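Local coordinates for putative outer membrane protein (LpxR) (Salmonella typhimurium, PDB 3FID) that probably removes acyl chains from lipid A as a metal-binding deacylase of the outer membrane, thereby modifying lipopolysaccharide, at residues E88-A93 with R98-T103; V117-H122 with A127-A132; T233-T238 with V246-T251. All blocks are in the same frame, centred on the assembly; numbering follows the deposited sequence.

Contact 1 (E88-A93 with R98-T103)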
# COMPACT_ATOMS: atom_id res chain seq x y z
N GLU A 88 7.50 6.66 11.74
CA GLU A 88 6.16 7.19 11.90
C GLU A 88 5.68 7.16 13.35
O GLU A 88 5.88 6.18 14.04
CB GLU A 88 5.21 6.34 11.07
CG GLU A 88 3.81 6.87 10.93
CD GLU A 88 2.90 5.79 10.40
OE1 GLU A 88 2.39 5.00 11.22
OE2 GLU A 88 2.74 5.72 9.16
N TRP A 89 5.00 8.23 13.76
CA TRP A 89 4.31 8.31 15.05
C TRP A 89 2.83 7.93 14.82
O TRP A 89 2.20 8.45 13.91
CB TRP A 89 4.44 9.75 15.57
CG TRP A 89 3.80 10.00 16.88
CD1 TRP A 89 2.64 10.69 17.13
CD2 TRP A 89 4.30 9.58 18.15
NE1 TRP A 89 2.38 10.71 18.49
CE2 TRP A 89 3.39 10.04 19.14
CE3 TRP A 89 5.43 8.86 18.56
CZ2 TRP A 89 3.57 9.80 20.50
CZ3 TRP A 89 5.61 8.60 19.93
CH2 TRP A 89 4.69 9.09 20.88
N ASN A 90 2.30 7.01 15.61
CA ASN A 90 0.89 6.56 15.50
C ASN A 90 0.25 6.66 16.87
O ASN A 90 0.69 5.99 17.79
CB ASN A 90 0.85 5.10 15.02
CG ASN A 90 -0.57 4.56 14.81
OD1 ASN A 90 -1.53 5.31 14.66
ND2 ASN A 90 -0.69 3.26 14.76
N SER A 91 -0.78 7.50 17.05
CA SER A 91 -1.23 7.80 18.40
C SER A 91 -2.74 8.00 18.54
O SER A 91 -3.36 8.64 17.70
CB SER A 91 -0.52 9.04 18.92
OG SER A 91 -0.98 9.35 20.21
N LEU A 92 -3.32 7.44 19.60
CA LEU A 92 -4.66 7.82 20.01
C LEU A 92 -4.54 9.11 20.82
O LEU A 92 -4.06 9.09 21.96
CB LEU A 92 -5.33 6.70 20.83
CG LEU A 92 -5.50 5.35 20.12
CD1 LEU A 92 -6.32 4.42 20.99
CD2 LEU A 92 -6.17 5.49 18.76
N ALA A 93 -4.93 10.23 20.23
CA ALA A 93 -4.92 11.52 20.93
C ALA A 93 -5.95 11.50 22.05
O ALA A 93 -5.71 12.03 23.16
CB ALA A 93 -5.20 12.65 19.99
N ARG A 98 -7.65 9.27 16.33
CA ARG A 98 -6.33 8.73 16.06
C ARG A 98 -5.59 9.64 15.06
O ARG A 98 -6.19 10.14 14.12
CB ARG A 98 -6.41 7.29 15.52
CG ARG A 98 -5.06 6.72 15.03
CD ARG A 98 -5.21 5.36 14.38
NE ARG A 98 -5.59 4.29 15.31
CZ ARG A 98 -4.76 3.69 16.16
NH1 ARG A 98 -5.23 2.72 16.95
NH2 ARG A 98 -3.49 4.08 16.28
N TYR A 99 -4.30 9.88 15.29
CA TYR A 99 -3.49 10.55 14.26
C TYR A 99 -2.13 9.86 14.03
O TYR A 99 -1.62 9.12 14.88
CB TYR A 99 -3.32 12.04 14.55
CG TYR A 99 -2.40 12.33 15.71
CD1 TYR A 99 -1.05 12.62 15.49
CD2 TYR A 99 -2.87 12.28 17.03
CE1 TYR A 99 -0.18 12.87 16.57
CE2 TYR A 99 -2.02 12.50 18.11
CZ TYR A 99 -0.68 12.80 17.87
OH TYR A 99 0.17 13.05 18.91
N ARG A 100 -1.57 10.12 12.85
CA ARG A 100 -0.29 9.56 12.44
C ARG A 100 0.51 10.62 11.74
O ARG A 100 -0.04 11.44 11.02
CB ARG A 100 -0.49 8.39 11.50
CG ARG A 100 -0.98 7.16 12.17
CD ARG A 100 -0.47 5.96 11.45
NE ARG A 100 -1.47 5.47 10.57
CZ ARG A 100 -1.21 4.94 9.38
NH1 ARG A 100 0.04 4.83 8.91
NH2 ARG A 100 -2.22 4.54 8.65
N LEU A 101 1.82 10.59 11.95
CA LEU A 101 2.72 11.57 11.33
C LEU A 101 3.98 10.82 10.98
O LEU A 101 4.56 10.19 11.84
CB LEU A 101 3.06 12.69 12.34
CG LEU A 101 1.99 13.74 12.62
CD1 LEU A 101 2.39 14.57 13.84
CD2 LEU A 101 1.82 14.61 11.39
N GLY A 102 4.41 10.89 9.72
CA GLY A 102 5.57 10.12 9.29
C GLY A 102 6.42 10.81 8.24
O GLY A 102 5.96 11.72 7.54
N THR A 103 7.68 10.38 8.15
CA THR A 103 8.58 10.85 7.10
C THR A 103 9.36 9.68 6.53
O THR A 103 9.92 8.90 7.30
CB THR A 103 9.57 11.91 7.63
OG1 THR A 103 8.83 13.00 8.21
CG2 THR A 103 10.43 12.47 6.49
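Arg100 crosses Glu88 and Asn90 on their shared face, meeting Trp89 only through its carbonyl, with CB 3.6 Å from Trp89 O. CG sits 3.2 Å from Asn90 OD1. CD lies 3.0 Å from Glu88 OE1; the bend at chi3 (-98°) beyond it turns the guanidinium so that NH1 forms a salt bridge with the carboxylate. OE2 of Glu88 takes the stronger bond, 2.9 Å from NH1, on its syn side but well out of the carboxylate plane, while OE1 receives a weak one. NH2 bonds to the carbonyls of Leu202 and Asn197, tying the wall to a separate loop. This is an antiparallel hairpin of the LpxR beta-barrel, joining strands 80-94 and 97-108, with Trp89-Leu101 and Ser91-Tyr99 as hydrogen-bonded pairs. On the same face, Arg98 NH2 donates to Asn90 OD1 (2.8 Å) from above the carbonyl plane, and Leu92 CD2 covers a guanidinium face of Arg98. On the other face, Tyr99 takes the cramped rotamer between its backbone N and carbonyl carbon (chi1 72°), laying its ring over Ser91 CB. Its OH accepts a 3.2 Å bond from Trp89 NE1, tilted some 16° from the indole plane, while Ala93 CB meets the phenol ring at its edge.

Contact 2 (V117-H122 with A127-A132)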
# COMPACT_ATOMS: atom_id res chain seq x y z
N VAL A 117 15.50 -7.00 -8.71
CA VAL A 117 14.61 -7.86 -7.94
C VAL A 117 13.68 -8.68 -8.83
O VAL A 117 13.54 -9.90 -8.62
CB VAL A 117 13.79 -7.04 -6.90
CG1 VAL A 117 12.65 -7.87 -6.31
CG2 VAL A 117 14.71 -6.55 -5.78
N GLN A 118 13.04 -8.03 -9.80
CA GLN A 118 12.12 -8.74 -10.70
C GLN A 118 12.83 -9.72 -11.62
O GLN A 118 12.38 -10.84 -11.75
CB GLN A 118 11.22 -7.79 -11.51
CG GLN A 118 10.01 -8.55 -12.12
CD GLN A 118 9.19 -7.68 -13.07
OE1 GLN A 118 9.68 -7.26 -14.13
NE2 GLN A 118 7.94 -7.44 -12.70
N ASN A 119 13.95 -9.31 -12.21
CA ASN A 119 14.74 -10.23 -13.02
C ASN A 119 15.16 -11.48 -12.22
O ASN A 119 15.09 -12.62 -12.73
CB ASN A 119 15.98 -9.54 -13.59
CG ASN A 119 15.68 -8.69 -14.82
OD1 ASN A 119 14.53 -8.46 -15.18
ND2 ASN A 119 16.73 -8.20 -15.45
N ARG A 120 15.59 -11.27 -10.98
CA ARG A 120 15.96 -12.37 -10.09
C ARG A 120 14.79 -13.34 -9.92
O ARG A 120 14.96 -14.55 -10.04
CB ARG A 120 16.38 -11.81 -8.72
CG ARG A 120 16.54 -12.86 -7.61
CD ARG A 120 16.92 -12.18 -6.29
NE ARG A 120 17.17 -13.14 -5.21
CZ ARG A 120 16.21 -13.71 -4.48
NH1 ARG A 120 14.92 -13.44 -4.73
NH2 ARG A 120 16.52 -14.56 -3.50
N ALA A 121 13.61 -12.79 -9.62
CA ALA A 121 12.41 -13.57 -9.30
C ALA A 121 12.03 -14.45 -10.48
O ALA A 121 11.74 -15.66 -10.34
CB ALA A 121 11.26 -12.62 -8.94
N HIS A 122 12.03 -13.82 -11.65
CA HIS A 122 11.74 -14.45 -12.92
C HIS A 122 12.74 -15.53 -13.26
O HIS A 122 12.33 -16.62 -13.63
CB HIS A 122 11.65 -13.38 -14.03
CG HIS A 122 10.41 -12.54 -13.94
ND1 HIS A 122 10.02 -11.66 -14.93
CD2 HIS A 122 9.45 -12.46 -12.98
CE1 HIS A 122 8.89 -11.07 -14.58
NE2 HIS A 122 8.53 -11.54 -13.40
N ALA A 127 10.69 -17.83 -15.56
CA ALA A 127 10.02 -16.86 -16.43
C ALA A 127 11.04 -16.04 -17.21
O ALA A 127 12.20 -15.94 -16.81
CB ALA A 127 9.12 -15.95 -15.61
N GLU A 128 10.64 -15.46 -18.35
CA GLU A 128 11.56 -14.58 -19.08
C GLU A 128 11.54 -13.19 -18.45
O GLU A 128 10.54 -12.76 -17.89
CB GLU A 128 11.25 -14.52 -20.59
CG GLU A 128 11.16 -15.89 -21.31
CD GLU A 128 12.24 -16.89 -20.87
OE1 GLU A 128 13.44 -16.59 -21.03
OE2 GLU A 128 11.87 -17.98 -20.36
N LYS A 129 12.66 -12.49 -18.55
CA LYS A 129 12.72 -11.14 -18.02
C LYS A 129 12.06 -10.16 -19.00
O LYS A 129 11.92 -10.46 -20.19
CB LYS A 129 14.15 -10.75 -17.65
CG LYS A 129 15.16 -10.68 -18.78
CD LYS A 129 16.56 -10.31 -18.22
CE LYS A 129 17.69 -10.98 -19.00
NZ LYS A 129 19.06 -10.43 -18.65
N TYR A 130 11.64 -9.01 -18.47
CA TYR A 130 10.98 -7.98 -19.26
C TYR A 130 12.02 -6.94 -19.65
O TYR A 130 12.57 -6.26 -18.78
CB TYR A 130 9.85 -7.33 -18.47
CG TYR A 130 8.69 -8.24 -18.12
CD1 TYR A 130 8.09 -8.14 -16.86
CD2 TYR A 130 8.17 -9.15 -19.03
CE1 TYR A 130 7.00 -8.95 -16.51
CE2 TYR A 130 7.07 -9.97 -18.68
CZ TYR A 130 6.51 -9.86 -17.42
OH TYR A 130 5.44 -10.66 -17.02
N PRO A 131 12.31 -6.83 -20.97
CA PRO A 131 13.39 -5.95 -21.44
C PRO A 131 13.17 -4.45 -21.20
O PRO A 131 14.14 -3.72 -21.12
CB PRO A 131 13.50 -6.28 -22.95
CG PRO A 131 12.12 -6.81 -23.31
CD PRO A 131 11.67 -7.58 -22.09
N ALA A 132 11.92 -4.00 -21.06
CA ALA A 132 11.64 -2.55 -20.92
C ALA A 132 12.10 -1.95 -19.60
O ALA A 132 11.96 -0.75 -19.38
CB ALA A 132 10.16 -2.22 -21.21
O HOH W 1 11.79 -8.93 -15.68
O HOH W 2 15.09 -6.72 -17.73
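The imidazole of His122 points its edge at the face of Tyr130 in an offset edge-to-face (T-shaped) pair, planes 88° apart and centroids 5.1 Å apart; CE1 of His122 comes 3.4 Å from CE1 of Tyr130. On the same ring, ND1 donates a weak bond to Glu128 O. Farther back, His122 O accepts another weak bond from Ala127 N, and the CB atoms of these two residues touch. Gln118, one turn earlier, sets the next layer: its CG, anti to the backbone N (chi1 -164°), packs over one face of the imidazole, and the chain extended beyond it carries OE1 to the edge of the phenol ring, 3.3 Å from Tyr130 CD1. Trp133 NE1 donates to that same OE1. Asn119 lies against CB and CD of Lys129 and works mostly through water. Water 1 donates to Gln118 OE1 and Asn119 OD1 and accepts from Tyr130 N; water 2 accepts from Asn119 ND2 and donates to Tyr130 O. Helix 114-125 and the chain returning from it belong to the long loop between barrel strands 97-108 and 140-157, and the side chain of Gln118 lies about 5 Å from a bound zinc ion, beside Thr34 of the Asp10-Thr34 zinc site.

Contact 3 (T233-T238 with V246-T251); sequences TLQGKT and VDINKT
Leu234 and Ile248 make the main apolar contact, with Val246 adding a second hydrophobic partner. CB of Leu234 touches two methyls, 3.6 Å from CG2 of Ile248 and 3.8 Å from CG2 of Val246. The Leu234 methyls extend this: CD1 touches the same Ile248 methyl, and CD2 only grazes Val246 CG2. The first side-chain bonds of all three lead toward the opposite segment, and the CG2 methyls of Val246 and Ile248 both reach the base of the Leu234 side chain. With CG1 of Ile248 placed between its backbone N and carbonyl carbon (chi1 69°), CG2 is left to face Leu234, while CG1 is set toward Gln235 and an extended chi2 (154°) places CD1 at its amide. Gln235 crosses Ile248 with its CG 3.7 Å from Ile248 CG2.

Contacts between polar and apolar groups come next. Gln235 NE2 reaches Ile248 CD1 at 3.6 Å. The other end of that amide is turned elsewhere: Gln235 OE1 accepts from the backbone N of Asn231, which helps orient the amide while its aliphatic part covers Ile248. Leu234 O also meets Val246 CG2 at 3.6 Å.

No hydrogen bond joins the two segments, and polar ties run outward instead. The backbone of Asp247 and Asn249 pairs with Arg280 and Glu278. Gly236 is where the chain leaves the short helix 232-235, which follows strands 215-228 and 230-231; the loop holding Val246 and Ile248 then leads into strand 251-263, with Val246 packing on Phe279 and Ile248 resting on Val228 of strand 215-228.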
# COMPACT_ATOMS: atom_id res chain seq x y z
N THR A 233 6.24 8.11 -10.23
CA THR A 233 6.20 6.86 -11.00
C THR A 233 5.49 7.04 -12.37
O THR A 233 5.76 6.29 -13.30
CB THR A 233 5.55 5.63 -10.24
OG1 THR A 233 4.12 5.78 -10.19
CG2 THR A 233 6.12 5.48 -8.80
N LEU A 234 4.60 8.04 -12.46
CA LEU A 234 3.82 8.32 -13.67
C LEU A 234 4.33 9.53 -14.44
O LEU A 234 4.26 9.57 -15.68
CB LEU A 234 2.34 8.53 -13.32
CG LEU A 234 1.60 7.30 -12.76
CD1 LEU A 234 0.12 7.63 -12.50
CD2 LEU A 234 1.78 6.05 -13.68
N GLN A 235 4.85 10.51 -13.70
CA GLN A 235 5.24 11.82 -14.29
C GLN A 235 6.74 11.94 -14.59
O GLN A 235 7.16 12.88 -15.26
CB GLN A 235 4.82 12.94 -13.36
CG GLN A 235 3.30 13.03 -13.19
CD GLN A 235 2.90 14.02 -12.13
OE1 GLN A 235 3.44 14.02 -11.03
NE2 GLN A 235 1.94 14.86 -12.46
N GLY A 236 7.52 11.00 -14.09
CA GLY A 236 8.95 10.97 -14.36
C GLY A 236 9.26 10.62 -15.82
O GLY A 236 8.43 10.10 -16.55
N LYS A 237 10.50 10.88 -16.22
CA LYS A 237 10.94 10.66 -17.58
C LYS A 237 11.67 9.32 -17.68
O LYS A 237 12.45 8.97 -16.79
CB LYS A 237 11.86 11.84 -17.94
CG LYS A 237 12.27 11.95 -19.39
CD LYS A 237 13.25 13.12 -19.58
CE LYS A 237 14.70 12.62 -19.61
NZ LYS A 237 15.67 13.74 -19.81
N THR A 238 11.43 8.57 -18.75
CA THR A 238 12.07 7.26 -18.96
C THR A 238 13.55 7.38 -19.36
O THR A 238 13.94 8.38 -19.95
CB THR A 238 11.38 6.48 -20.10
OG1 THR A 238 11.42 7.28 -21.30
CG2 THR A 238 9.92 6.13 -19.73
N VAL A 246 2.36 9.11 -19.70
CA VAL A 246 0.91 9.16 -19.42
C VAL A 246 0.47 10.53 -18.94
O VAL A 246 1.30 11.34 -18.53
CB VAL A 246 0.52 8.14 -18.32
CG1 VAL A 246 0.99 6.75 -18.66
CG2 VAL A 246 1.08 8.56 -16.95
N ASP A 247 -0.85 10.78 -18.99
CA ASP A 247 -1.49 11.92 -18.36
C ASP A 247 -2.19 11.45 -17.07
O ASP A 247 -3.19 10.72 -17.13
CB ASP A 247 -2.55 12.51 -19.32
CG ASP A 247 -1.91 13.17 -20.54
OD1 ASP A 247 -1.01 14.01 -20.35
OD2 ASP A 247 -2.30 12.82 -21.68
N ILE A 248 -1.67 11.85 -15.91
CA ILE A 248 -2.22 11.36 -14.63
C ILE A 248 -3.68 11.78 -14.46
O ILE A 248 -4.10 12.80 -14.98
CB ILE A 248 -1.41 11.80 -13.37
CG1 ILE A 248 -1.53 13.31 -13.11
CG2 ILE A 248 0.03 11.33 -13.49
CD1 ILE A 248 -1.31 13.68 -11.61
N ASN A 249 -4.45 10.94 -13.76
CA ASN A 249 -5.80 11.31 -13.35
C ASN A 249 -5.65 11.92 -11.97
O ASN A 249 -4.94 11.37 -11.11
CB ASN A 249 -6.69 10.09 -13.25
CG ASN A 249 -7.16 9.59 -14.59
OD1 ASN A 249 -7.28 10.34 -15.56
ND2 ASN A 249 -7.49 8.30 -14.64
N LYS A 250 -6.31 13.05 -11.78
CA LYS A 250 -6.18 13.78 -10.53
C LYS A 250 -7.02 13.21 -9.39
O LYS A 250 -6.73 13.50 -8.24
CB LYS A 250 -6.48 15.26 -10.77
CG LYS A 250 -5.50 15.82 -11.83
CD LYS A 250 -4.92 17.14 -11.41
CE LYS A 250 -5.60 18.32 -12.09
NZ LYS A 250 -5.08 18.55 -13.46
N THR A 251 -8.04 12.42 -9.71
CA THR A 251 -8.88 11.79 -8.69
C THR A 251 -8.74 10.28 -8.76
O THR A 251 -8.98 9.66 -9.81
CB THR A 251 -10.36 12.23 -8.82
OG1 THR A 251 -10.42 13.66 -8.84
CG2 THR A 251 -11.14 11.75 -7.65

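Overall arrangement
The three contacts follow one another along the chain without overlap. The centre of contact 1 is about 37 Å from that of contact 2, on the other side of the chain's centre, and about 29 Å from that of contact 3. Strand 97-108 of contact 1 is followed in the chain by helix 114-125 of contact 2. Contacts 2 and 3 are separated by several barrel strands in sequence, yet their nearest atoms are only about 7 Å apart. Contact 1 is thus part of the barrel wall, near the zinc site of His54, His84 and Asp104, while contacts 2 and 3 bring two sequence-distant interstrand excursions close together, contact 2 near the zinc site of Asp10 and Thr34.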